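Long-range contact in multicopper oxidase (Pseudomonas thermotolerans, PDB 6VOW), which probably oxidises phenolic, lignin-related substrates in the manner of a laccase, using bound copper ions to reduce dioxygen to water: residues N225-L236 against L256-P264. Sequence-based numbering, arbitrary orientation.
Sequences NLDNTVTYRLNL and LGKEYWLGP
Strands 232-235 and 260-262 run antiparallel, 4.6 Å apart at their axes, pairing Y232 with L262 and L234 with Y260 through two backbone hydrogen bonds each, with R233 and W261 as the non-hydrogen-bonded pair between them. They form one margin of a five-stranded sheet in the middle cupredoxin-like β-sandwich of this multicopper oxidase, and alternate side chains fall on opposite faces, which do different work. On the inner face L234 CD1 lies 3.8 Å from L262 CD2, a contact backed by L171 and I268 of the other sheet, which touch L262. On the outer face R233 runs beside W261, its CD over the six-membered ring in a CH-π contact 3.9 Å from the centroid, while the guanidinium plane turns 66° from the indole. E259 fastens the same cluster: its OE2 sits near the indole plane and takes the NE1 hydrogen from above the carboxylate plane, and a water bridges its OE1 to R233 NE, the two charged groups being too far apart for a salt bridge.

Past the Y232-L262 end of this pair, N225 takes over. With CG anti to the backbone N (chi1 177°), its amide reaches into the 226-231 loop from the end of strand 218-225: OD1 accepts from D227 N in an Asx turn, and ND2 donates to both V230 O and L262 O, fixing the amide's rotation. P264, whose side chain is about 8 Å from the bound Cu-O-Cu linkage, sets CG 3.3 Å from V230 O. L262 O is thus gripped from opposite faces of its carbonyl plane, by N225 ND2 at 2.9 Å and Y232 N at 3.0 Å.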
loop_
_atom_site.group_PDB
_atom_site.type_symbol
_atom_site.label_atom_id
_atom_site.label_comp_id
_atom_site.label_asym_id
_atom_site.label_seq_id
_atom_site.Cartn_x
_atom_site.Cartn_y
_atom_site.Cartn_z
ATOM N N ASN A 225 -4.881 1.421 2.106
ATOM C CA ASN A 225 -5.205 2.532 1.217
ATOM C C ASN A 225 -4.888 2.045 -0.191
ATOM O O ASN A 225 -3.705 1.961 -0.603
ATOM C CB ASN A 225 -4.427 3.800 1.604
ATOM C CG ASN A 225 -4.694 4.958 0.620
ATOM O OD1 ASN A 225 -5.140 4.744 -0.516
ATOM N ND2 ASN A 225 -4.424 6.187 1.069
ATOM N N LEU A 226 -5.941 1.675 -0.918
ATOM C CA LEU A 226 -5.751 1.162 -2.202
ATOM C C LEU A 226 -5.939 2.229 -3.235
ATOM O O LEU A 226 -5.997 1.897 -4.403
ATOM C CB LEU A 226 -6.628 -0.069 -2.480
ATOM C CG LEU A 226 -6.541 -1.142 -1.433
ATOM C CD1 LEU A 226 -7.346 -2.321 -1.934
ATOM C CD2 LEU A 226 -5.107 -1.605 -1.194
ATOM N N ASP A 227 -5.886 3.495 -2.829
ATOM C CA ASP A 227 -6.115 4.572 -3.726
ATOM C C ASP A 227 -4.902 4.979 -4.520
ATOM O O ASP A 227 -3.841 4.832 -4.092
ATOM C CB ASP A 227 -6.652 5.770 -3.011
ATOM C CG ASP A 227 -7.360 6.723 -3.997
ATOM O OD1 ASP A 227 -8.485 6.341 -4.478
ATOM O OD2 ASP A 227 -6.711 7.786 -4.354
ATOM N N ASN A 228 -5.117 5.511 -5.707
ATOM C CA ASN A 228 -4.065 6.099 -6.604
ATOM C C ASN A 228 -3.459 7.340 -6.039
ATOM O O ASN A 228 -2.327 7.633 -6.382
ATOM C CB ASN A 228 -4.675 6.602 -7.949
ATOM C CG ASN A 228 -5.077 5.496 -8.899
ATOM O OD1 ASN A 228 -5.587 4.476 -8.475
ATOM N ND2 ASN A 228 -4.884 5.721 -10.217
ATOM N N THR A 229 -4.215 8.155 -5.293
ATOM C CA THR A 229 -3.721 9.545 -4.891
ATOM C C THR A 229 -4.090 10.063 -3.494
ATOM O O THR A 229 -3.356 10.899 -2.933
ATOM C CB THR A 229 -4.148 10.637 -5.940
ATOM O OG1 THR A 229 -5.355 11.278 -5.543
ATOM C CG2 THR A 229 -4.378 10.035 -7.211
ATOM N N VAL A 230 -5.207 9.604 -2.946
ATOM C CA VAL A 230 -5.680 10.140 -1.687
ATOM C C VAL A 230 -4.843 9.775 -0.426
ATOM O O VAL A 230 -4.359 8.723 -0.293
ATOM C CB VAL A 230 -7.172 9.866 -1.501
ATOM C CG1 VAL A 230 -7.657 10.352 -0.165
ATOM C CG2 VAL A 230 -7.952 10.561 -2.601
ATOM N N THR A 231 -4.607 10.731 0.438
ATOM C CA THR A 231 -4.163 10.472 1.787
ATOM C C THR A 231 -5.343 10.667 2.741
ATOM O O THR A 231 -5.794 11.754 2.889
ATOM C CB THR A 231 -3.066 11.419 2.142
ATOM O OG1 THR A 231 -1.899 11.036 1.410
ATOM C CG2 THR A 231 -2.761 11.333 3.595
ATOM N N TYR A 232 -5.796 9.606 3.392
ATOM C CA TYR A 232 -6.902 9.655 4.315
ATOM C C TYR A 232 -6.381 10.005 5.702
ATOM O O TYR A 232 -5.515 9.337 6.238
ATOM C CB TYR A 232 -7.566 8.340 4.360
ATOM C CG TYR A 232 -8.033 7.906 3.024
ATOM C CD1 TYR A 232 -9.204 8.409 2.467
ATOM C CD2 TYR A 232 -7.329 6.922 2.315
ATOM C CE1 TYR A 232 -9.603 7.998 1.197
ATOM C CE2 TYR A 232 -7.757 6.481 1.096
ATOM C CZ TYR A 232 -8.884 7.037 0.539
ATOM O OH TYR A 232 -9.253 6.585 -0.708
ATOM N N ARG A 233 -6.911 11.104 6.238
ATOM C CA ARG A 233 -6.524 11.644 7.556
ATOM C C ARG A 233 -7.377 10.929 8.531
ATOM O O ARG A 233 -8.407 11.406 8.975
ATOM C CB ARG A 233 -6.731 13.155 7.610
ATOM C CG ARG A 233 -5.824 13.827 6.596
ATOM C CD ARG A 233 -5.678 15.335 6.798
ATOM N NE ARG A 233 -6.958 16.061 6.940
ATOM C CZ ARG A 233 -7.908 16.172 5.997
ATOM N NH1 ARG A 233 -7.793 15.572 4.791
ATOM N NH2 ARG A 233 -9.015 16.888 6.271
ATOM N N LEU A 234 -6.990 9.701 8.775
ATOM C CA LEU A 234 -7.874 8.775 9.519
ATOM C C LEU A 234 -7.961 9.152 10.949
ATOM O O LEU A 234 -6.966 9.441 11.609
ATOM C CB LEU A 234 -7.330 7.327 9.462
ATOM C CG LEU A 234 -7.286 6.549 8.154
ATOM C CD1 LEU A 234 -6.724 5.156 8.433
ATOM C CD2 LEU A 234 -8.651 6.427 7.524
ATOM N N ASN A 235 -9.154 9.097 11.463
ATOM C CA ASN A 235 -9.393 9.472 12.840
ATOM C C ASN A 235 -10.612 8.693 13.185
ATOM O O ASN A 235 -11.367 8.341 12.265
ATOM C CB ASN A 235 -9.512 11.006 12.996
ATOM C CG ASN A 235 -10.658 11.580 12.223
ATOM O OD1 ASN A 235 -10.519 12.002 11.067
ATOM N ND2 ASN A 235 -11.796 11.623 12.853
ATOM N N LEU A 236 -10.744 8.317 14.464
ATOM C CA LEU A 236 -11.914 7.478 14.913
ATOM C C LEU A 236 -12.430 8.030 16.257
ATOM O O LEU A 236 -12.115 7.497 17.317
ATOM C CB LEU A 236 -11.484 6.011 15.026
ATOM C CG LEU A 236 -12.467 4.848 14.821
ATOM C CD1 LEU A 236 -11.750 3.576 15.315
ATOM C CD2 LEU A 236 -13.790 5.027 15.504
ATOM N N LEU A 256 -3.888 5.589 18.629
ATOM C CA LEU A 256 -4.134 6.322 17.423
ATOM C C LEU A 256 -3.859 7.799 17.671
ATOM O O LEU A 256 -3.051 8.382 16.979
ATOM C CB LEU A 256 -5.557 6.166 16.957
ATOM C CG LEU A 256 -5.828 6.910 15.668
ATOM C CD1 LEU A 256 -4.998 6.510 14.451
ATOM C CD2 LEU A 256 -7.261 6.617 15.371
ATOM N N GLY A 257 -4.476 8.361 18.700
ATOM C CA GLY A 257 -4.549 9.798 18.871
ATOM C C GLY A 257 -5.484 10.399 17.808
ATOM O O GLY A 257 -6.460 9.766 17.332
ATOM N N LYS A 258 -5.139 11.623 17.418
ATOM C CA LYS A 258 -6.008 12.539 16.662
ATOM C C LYS A 258 -6.208 12.051 15.252
ATOM O O LYS A 258 -7.334 12.006 14.764
ATOM C CB LYS A 258 -5.393 13.961 16.635
ATOM C CG LYS A 258 -6.156 15.061 15.842
ATOM C CD LYS A 258 -7.678 15.075 16.002
ATOM C CE LYS A 258 -8.150 15.212 17.453
ATOM N NZ LYS A 258 -8.537 16.600 17.846
ATOM N N GLU A 259 -5.122 11.695 14.581
ATOM C CA GLU A 259 -5.302 11.242 13.223
ATOM C C GLU A 259 -4.142 10.432 12.762
ATOM O O GLU A 259 -3.058 10.480 13.332
ATOM C CB GLU A 259 -5.624 12.416 12.259
ATOM C CG GLU A 259 -4.669 13.590 12.372
ATOM C CD GLU A 259 -5.017 14.711 11.402
ATOM O OE1 GLU A 259 -6.190 14.836 10.943
ATOM O OE2 GLU A 259 -4.072 15.462 11.107
ATOM N N TYR A 260 -4.372 9.587 11.797
ATOM C CA TYR A 260 -3.226 8.950 11.166
ATOM C C TYR A 260 -3.322 9.236 9.664
ATOM O O TYR A 260 -4.361 9.006 9.074
ATOM C CB TYR A 260 -3.209 7.463 11.479
ATOM C CG TYR A 260 -1.988 6.823 10.913
ATOM C CD1 TYR A 260 -1.967 6.373 9.591
ATOM C CD2 TYR A 260 -0.833 6.664 11.685
ATOM C CE1 TYR A 260 -0.843 5.778 9.060
ATOM C CE2 TYR A 260 0.255 6.072 11.156
ATOM C CZ TYR A 260 0.232 5.608 9.826
ATOM O OH TYR A 260 1.370 5.056 9.266
ATOM N N TRP A 261 -2.254 9.718 9.068
ATOM C CA TRP A 261 -2.246 10.059 7.629
ATOM C C TRP A 261 -1.866 8.838 6.832
ATOM O O TRP A 261 -0.671 8.460 6.751
ATOM C CB TRP A 261 -1.253 11.193 7.327
ATOM C CG TRP A 261 -1.712 12.551 7.825
ATOM C CD1 TRP A 261 -2.265 12.827 9.028
ATOM C CD2 TRP A 261 -1.646 13.796 7.132
ATOM N NE1 TRP A 261 -2.531 14.142 9.146
ATOM C CE2 TRP A 261 -2.179 14.772 7.989
ATOM C CE3 TRP A 261 -1.222 14.172 5.865
ATOM C CZ2 TRP A 261 -2.262 16.118 7.637
ATOM C CZ3 TRP A 261 -1.309 15.499 5.497
ATOM C CH2 TRP A 261 -1.825 16.462 6.380
ATOM N N LEU A 262 -2.871 8.192 6.276
ATOM C CA LEU A 262 -2.703 6.972 5.533
ATOM C C LEU A 262 -2.570 7.391 4.111
ATOM O O LEU A 262 -3.575 7.644 3.426
ATOM C CB LEU A 262 -3.972 6.059 5.637
ATOM C CG LEU A 262 -3.789 4.584 5.195
ATOM C CD1 LEU A 262 -2.829 4.013 6.147
ATOM C CD2 LEU A 262 -5.044 3.765 5.361
ATOM N N GLY A 263 -1.349 7.491 3.672
ATOM C CA GLY A 263 -1.077 7.717 2.269
ATOM C C GLY A 263 -1.386 6.577 1.321
ATOM O O GLY A 263 -1.581 5.451 1.727
ATOM N N PRO A 264 -1.391 6.871 0.023
ATOM C CA PRO A 264 -1.662 5.793 -0.956
ATOM C C PRO A 264 -0.647 4.673 -0.803
ATOM O O PRO A 264 0.607 4.918 -0.603
ATOM C CB PRO A 264 -1.575 6.496 -2.299
ATOM C CG PRO A 264 -1.690 7.978 -2.001
ATOM C CD PRO A 264 -1.148 8.180 -0.633
HETATM O O HOH W 1 -7.578 16.412 9.604
HETATM O O HOH W 2 -8.753 9.429 16.325
#